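Local coordinates for protein 11S globulin subunit beta (Cucurbita maxima, PDB 2E9Q) that serves as a pumpkin seed storage protein, an 11S globulin made as a single precursor whose mature subunits, each an acidic and a basic chain, form hexamers, at residues 84-89 / 315-320; 98-103 / 284-289. All blocks are in the same frame, centred on the assembly; numbering follows the deposited sequence.

Interaction 1 (84-89 / 315-320); sequences PKLIFV and PILRQV
The carbonyl O of V320, at the end of the short helix 317-320, takes a hydrogen bond from ND2 of N165, a residue on which the ring of P84 also rests. N165 thus sits beside both partners of the closest approach between 84-89 and 315-320, where P84 CB lies 4.0 Å from V320 CB. V320 CG1 comes almost as near, 4.1 Å from P84 CB, so the proline ring meets one flank of the valine rather than a single methyl. With chi1 at -67°, V320 CG1 lies opposite the carbonyl carbon, on the side of the backbone N. The other methyl, V320 CG2, is directed toward its own helix neighbour L317, 3.9 Å from L317 CD2.

L317 makes the second touch: its CD2 stands 4.2 Å from L86 CD1, methyl against methyl at ordinary apolar distance. L86 reaches this place with unusual torsions, since chi1 of -111° and chi2 of 28° both fall well off the staggered positions. It also touches L136 and V138 on strand 135-139, L322 and F399. L317 rests on V138 too, so the two leucines share a wall. The turn presenting L317 and V320 is tied by Q319 N to I316 O at 2.9 Å.

Residues 85-89 belong to a strand of the N-terminal cupin, paired through its backbone with 135-139 and 155-162, while helix 317-320 links strands 304-309 and 323-329 of the C-terminal cupin. Together with F88 packing on I397 and F399, the contact is part of the interface between the two cupin domains. All four touching residues are buried, and their meeting is purely apolar; the polar bonds lie beside it, in the strand pairing and at N165, and probably help to set how the two segments face each other.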
loop_
_atom_site.group_PDB
_atom_site.type_symbol
_atom_site.label_atom_id
_atom_site.label_comp_id
_atom_site.label_asym_id
_atom_site.label_seq_id
_atom_site.Cartn_x
_atom_site.Cartn_y
_atom_site.Cartn_z
ATOM N N PRO A 84 -1.761 -12.524 7.447
ATOM C CA PRO A 84 -0.562 -13.367 7.536
ATOM C C PRO A 84 -0.229 -13.548 9.020
ATOM O O PRO A 84 -0.505 -12.658 9.845
ATOM C CB PRO A 84 0.517 -12.532 6.847
ATOM C CG PRO A 84 -0.239 -11.494 6.075
ATOM C CD PRO A 84 -1.413 -11.187 6.945
ATOM N N LYS A 85 0.390 -14.675 9.353
ATOM C CA LYS A 85 0.743 -14.955 10.732
ATOM C C LYS A 85 2.128 -15.537 10.918
ATOM O O LYS A 85 2.676 -16.220 10.041
ATOM C CB LYS A 85 -0.245 -15.955 11.348
ATOM C CG LYS A 85 -1.665 -15.462 11.532
ATOM C CD LYS A 85 -2.565 -16.636 11.900
ATOM C CE LYS A 85 -4.000 -16.198 12.137
ATOM N NZ LYS A 85 -4.832 -17.319 12.665
ATOM N N LEU A 86 2.677 -15.263 12.087
ATOM C CA LEU A 86 3.946 -15.791 12.497
ATOM C C LEU A 86 3.529 -16.466 13.790
ATOM O O LEU A 86 2.655 -15.964 14.508
ATOM C CB LEU A 86 4.944 -14.674 12.758
ATOM C CG LEU A 86 6.115 -14.543 11.787
ATOM C CD1 LEU A 86 5.785 -15.055 10.399
ATOM C CD2 LEU A 86 6.518 -13.098 11.766
ATOM N N ILE A 87 4.130 -17.611 14.077
ATOM C CA ILE A 87 3.790 -18.356 15.277
ATOM C C ILE A 87 5.052 -18.810 15.954
ATOM O O ILE A 87 5.816 -19.598 15.389
ATOM C CB ILE A 87 2.952 -19.585 14.928
ATOM C CG1 ILE A 87 1.623 -19.141 14.329
ATOM C CG2 ILE A 87 2.759 -20.447 16.153
ATOM C CD1 ILE A 87 0.675 -20.277 13.982
ATOM N N PHE A 88 5.292 -18.301 17.154
ATOM C CA PHE A 88 6.475 -18.699 17.884
ATOM C C PHE A 88 6.110 -19.849 18.806
ATOM O O PHE A 88 5.160 -19.745 19.580
ATOM C CB PHE A 88 7.027 -17.545 18.706
ATOM C CG PHE A 88 8.252 -17.902 19.491
ATOM C CD1 PHE A 88 9.469 -18.111 18.850
ATOM C CD2 PHE A 88 8.193 -18.028 20.875
ATOM C CE1 PHE A 88 10.617 -18.437 19.574
ATOM C CE2 PHE A 88 9.329 -18.353 21.607
ATOM C CZ PHE A 88 10.548 -18.558 20.950
ATOM N N VAL A 89 6.863 -20.944 18.707
ATOM C CA VAL A 89 6.646 -22.131 19.536
ATOM C C VAL A 89 7.399 -21.896 20.839
ATOM O O VAL A 89 8.608 -22.093 20.918
ATOM C CB VAL A 89 7.185 -23.407 18.831
ATOM C CG1 VAL A 89 7.026 -24.620 19.732
ATOM C CG2 VAL A 89 6.438 -23.622 17.522
ATOM N N PRO A 315 13.524 -16.511 3.257
ATOM C CA PRO A 315 12.972 -15.929 2.027
ATOM C C PRO A 315 11.469 -15.687 2.020
ATOM O O PRO A 315 10.997 -14.686 1.497
ATOM C CB PRO A 315 13.379 -16.940 0.961
ATOM C CG PRO A 315 14.707 -17.399 1.451
ATOM C CD PRO A 315 14.460 -17.606 2.931
ATOM N N ILE A 316 10.712 -16.611 2.586
ATOM C CA ILE A 316 9.269 -16.467 2.595
ATOM C C ILE A 316 8.777 -15.189 3.315
ATOM O O ILE A 316 7.697 -14.696 3.034
ATOM C CB ILE A 316 8.608 -17.738 3.196
ATOM C CG1 ILE A 316 7.099 -17.693 2.989
ATOM C CG2 ILE A 316 8.937 -17.863 4.656
ATOM C CD1 ILE A 316 6.701 -17.525 1.558
ATOM N N LEU A 317 9.576 -14.645 4.221
ATOM C CA LEU A 317 9.181 -13.443 4.947
ATOM C C LEU A 317 8.969 -12.250 4.015
ATOM O O LEU A 317 8.178 -11.348 4.305
ATOM C CB LEU A 317 10.223 -13.125 6.011
ATOM C CG LEU A 317 10.300 -14.253 7.045
ATOM C CD1 LEU A 317 11.284 -13.906 8.141
ATOM C CD2 LEU A 317 8.898 -14.486 7.629
ATOM N N ARG A 318 9.674 -12.259 2.890
ATOM C CA ARG A 318 9.554 -11.209 1.894
ATOM C C ARG A 318 8.101 -11.156 1.421
ATOM O O ARG A 318 7.571 -10.089 1.136
ATOM C CB ARG A 318 10.486 -11.520 0.720
ATOM C CG ARG A 318 10.663 -10.405 -0.312
ATOM C CD ARG A 318 11.335 -10.968 -1.577
ATOM N NE ARG A 318 11.581 -9.959 -2.612
ATOM C CZ ARG A 318 11.926 -10.236 -3.872
ATOM N NH1 ARG A 318 12.064 -11.495 -4.272
ATOM N NH2 ARG A 318 12.148 -9.253 -4.735
ATOM N N GLN A 319 7.448 -12.313 1.348
ATOM C CA GLN A 319 6.065 -12.360 0.898
ATOM C C GLN A 319 5.046 -11.980 1.967
ATOM O O GLN A 319 4.036 -11.367 1.642
ATOM C CB GLN A 319 5.717 -13.740 0.337
ATOM C CG GLN A 319 4.339 -13.779 -0.341
ATOM C CD GLN A 319 3.244 -14.393 0.531
ATOM O OE1 GLN A 319 2.047 -14.205 0.280
ATOM N NE2 GLN A 319 3.651 -15.143 1.553
ATOM N N VAL A 320 5.277 -12.342 3.228
ATOM C CA VAL A 320 4.312 -11.968 4.262
ATOM C C VAL A 320 4.599 -10.568 4.803
ATOM O O VAL A 320 3.723 -9.925 5.382
ATOM C CB VAL A 320 4.275 -12.980 5.447
ATOM C CG1 VAL A 320 3.724 -14.296 4.968
ATOM C CG2 VAL A 320 5.641 -13.170 6.032
#

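Interaction 2 (98-103 / 284-289); sequences IAIPGC and LRLKQN
At the end of strand 93-98, in the N-terminal cupin, the chain runs into a loop and is met by the stretch leading into strand 287-289, which belongs to the basic chain in the mature protein. I98 and L286 reach toward each other tip to tip, with I98 CG2 3.6 Å from L286 CD1. The same leucine methyl lies 4.1 Å from I98 CD1, so it touches both arms of the isoleucine. CG1 of I98 is anti to its backbone N (chi1 177°), which leaves CG2 between N and the carbonyl carbon and directed at the leucine. I100 adds a looser touch, its CG2 being 4.4 Å from L286 CD1. I98, I100 and L286 all pack on R129 as well, while V143 lies against I98.

L286 pairs through its backbone with V138 and Q288 with L136, and L286 O accepts a hydrogen bond from R96 NH1. From I100 to C103 the loop makes a type II turn, with G102 at positive phi; C103 SG is joined to C282. A99 and P101 of this loop pack against M419 and N408 of the second subunit. The C103-C282 disulfide is the covalent acidic-to-basic link of 11S globulins; the apolar contact and the outermost strand 287-289 of the sheet join the same two chains noncovalently on a cupin fold.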
loop_
_atom_site.group_PDB
_atom_site.type_symbol
_atom_site.label_atom_id
_atom_site.label_comp_id
_atom_site.label_asym_id
_atom_site.label_seq_id
_atom_site.Cartn_x
_atom_site.Cartn_y
_atom_site.Cartn_z
ATOM N N ILE A 98 0.458 -27.567 6.273
ATOM C CA ILE A 98 0.108 -26.301 5.657
ATOM C C ILE A 98 0.179 -26.388 4.140
ATOM O O ILE A 98 1.255 -26.349 3.542
ATOM C CB ILE A 98 1.009 -25.157 6.182
ATOM C CG1 ILE A 98 0.669 -23.858 5.457
ATOM C CG2 ILE A 98 2.473 -25.521 6.037
ATOM C CD1 ILE A 98 1.342 -22.626 6.049
ATOM N N ALA A 99 -1.000 -26.482 3.535
ATOM C CA ALA A 99 -1.175 -26.612 2.092
ATOM C C ALA A 99 -0.448 -25.653 1.144
ATOM O O ALA A 99 0.349 -26.094 0.314
ATOM C CB ALA A 99 -2.670 -26.597 1.768
ATOM N N ILE A 100 -0.726 -24.356 1.269
ATOM C CA ILE A 100 -0.167 -23.317 0.397
ATOM C C ILE A 100 -0.505 -23.612 -1.075
ATOM O O ILE A 100 0.115 -24.459 -1.725
ATOM C CB ILE A 100 1.382 -23.090 0.603
ATOM C CG1 ILE A 100 2.028 -22.620 -0.703
ATOM C CG2 ILE A 100 2.054 -24.320 1.162
ATOM C CD1 ILE A 100 1.511 -21.299 -1.212
ATOM N N PRO A 101 -1.510 -22.892 -1.611
ATOM C CA PRO A 101 -2.064 -22.952 -2.968
ATOM C C PRO A 101 -1.090 -23.094 -4.128
ATOM O O PRO A 101 0.012 -22.536 -4.121
ATOM C CB PRO A 101 -2.892 -21.673 -3.062
ATOM C CG PRO A 101 -2.226 -20.752 -2.079
ATOM C CD PRO A 101 -1.991 -21.679 -0.927
ATOM N N GLY A 102 -1.528 -23.842 -5.135
ATOM C CA GLY A 102 -0.712 -24.071 -6.308
ATOM C C GLY A 102 0.293 -25.163 -6.033
ATOM O O GLY A 102 0.709 -25.879 -6.943
ATOM N N CYS A 103 0.672 -25.303 -4.768
ATOM C CA CYS A 103 1.647 -26.306 -4.375
ATOM C C CYS A 103 1.034 -27.625 -3.941
ATOM O O CYS A 103 1.298 -28.101 -2.832
ATOM C CB CYS A 103 2.523 -25.775 -3.248
ATOM S SG CYS A 103 3.375 -24.227 -3.657
ATOM N N LEU A 284 10.182 -22.961 -0.762
ATOM C CA LEU A 284 10.598 -22.105 0.346
ATOM C C LEU A 284 10.347 -22.721 1.720
ATOM O O LEU A 284 9.341 -23.393 1.929
ATOM C CB LEU A 284 9.873 -20.765 0.260
ATOM C CG LEU A 284 10.120 -19.969 -1.022
ATOM C CD1 LEU A 284 9.397 -18.633 -0.937
ATOM C CD2 LEU A 284 11.613 -19.750 -1.206
ATOM N N ARG A 285 11.264 -22.512 2.656
ATOM C CA ARG A 285 11.044 -23.049 3.992
ATOM C C ARG A 285 9.934 -22.192 4.616
ATOM O O ARG A 285 9.738 -21.040 4.226
ATOM C CB ARG A 285 12.321 -22.950 4.832
ATOM C CG ARG A 285 13.575 -22.738 4.011
ATOM C CD ARG A 285 14.048 -21.304 4.140
ATOM N NE ARG A 285 14.855 -20.877 3.007
ATOM C CZ ARG A 285 14.394 -20.782 1.769
ATOM N NH1 ARG A 285 15.188 -20.378 0.785
ATOM N NH2 ARG A 285 13.146 -21.099 1.512
ATOM N N LEU A 286 9.190 -22.777 5.550
ATOM C CA LEU A 286 8.094 -22.080 6.202
ATOM C C LEU A 286 8.347 -21.934 7.692
ATOM O O LEU A 286 7.423 -21.705 8.476
ATOM C CB LEU A 286 6.782 -22.827 5.969
ATOM C CG LEU A 286 6.433 -23.051 4.498
ATOM C CD1 LEU A 286 5.007 -23.560 4.368
ATOM C CD2 LEU A 286 6.598 -21.746 3.745
ATOM N N LYS A 287 9.607 -22.084 8.079
ATOM C CA LYS A 287 9.981 -21.943 9.463
ATOM C C LYS A 287 11.469 -21.744 9.592
ATOM O O LYS A 287 12.226 -22.005 8.652
ATOM C CB LYS A 287 9.560 -23.166 10.284
ATOM C CG LYS A 287 10.371 -24.440 10.075
ATOM C CD LYS A 287 10.034 -25.444 11.187
ATOM C CE LYS A 287 10.724 -26.790 11.007
ATOM N NZ LYS A 287 9.986 -27.681 10.050
ATOM N N GLN A 288 11.864 -21.266 10.770
ATOM C CA GLN A 288 13.251 -21.018 11.132
ATOM C C GLN A 288 13.306 -21.049 12.655
ATOM O O GLN A 288 12.492 -20.407 13.327
ATOM C CB GLN A 288 13.715 -19.646 10.637
ATOM C CG GLN A 288 15.160 -19.305 11.035
ATOM C CD GLN A 288 15.567 -17.879 10.679
ATOM O OE1 GLN A 288 15.063 -17.298 9.722
ATOM N NE2 GLN A 288 16.499 -17.319 11.445
ATOM N N ASN A 289 14.247 -21.799 13.210
ATOM C CA ASN A 289 14.359 -21.859 14.658
ATOM C C ASN A 289 15.272 -20.736 15.100
ATOM O O ASN A 289 16.410 -20.632 14.637
ATOM C CB ASN A 289 14.942 -23.196 15.110
ATOM C CG ASN A 289 14.773 -23.422 16.596
ATOM O OD1 ASN A 289 13.839 -24.092 17.035
ATOM N ND2 ASN A 289 15.664 -22.846 17.378
#

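Overall arrangement
Both contacts are apolar and largely buried, yet they join different things. Interaction 1 lies deeper, its centre about 8 Å from that of the chain, and presses one cupin domain against the other. Interaction 2, about 16 Å out, holds the entry to the basic-chain edge strand on the N-terminal cupin, near a disulfide and a subunit boundary. One sheet carries a side of each, strand 135-139 lying between 85-91 and 287-289, while I98 ends a strand of the other sheet of the same cupin. Their centres are about 10 Å apart, and I316 CD1 packs 3.8 Å from L284 CD1. Along the chain, interaction 2 is nested within the loop closed by interaction 1.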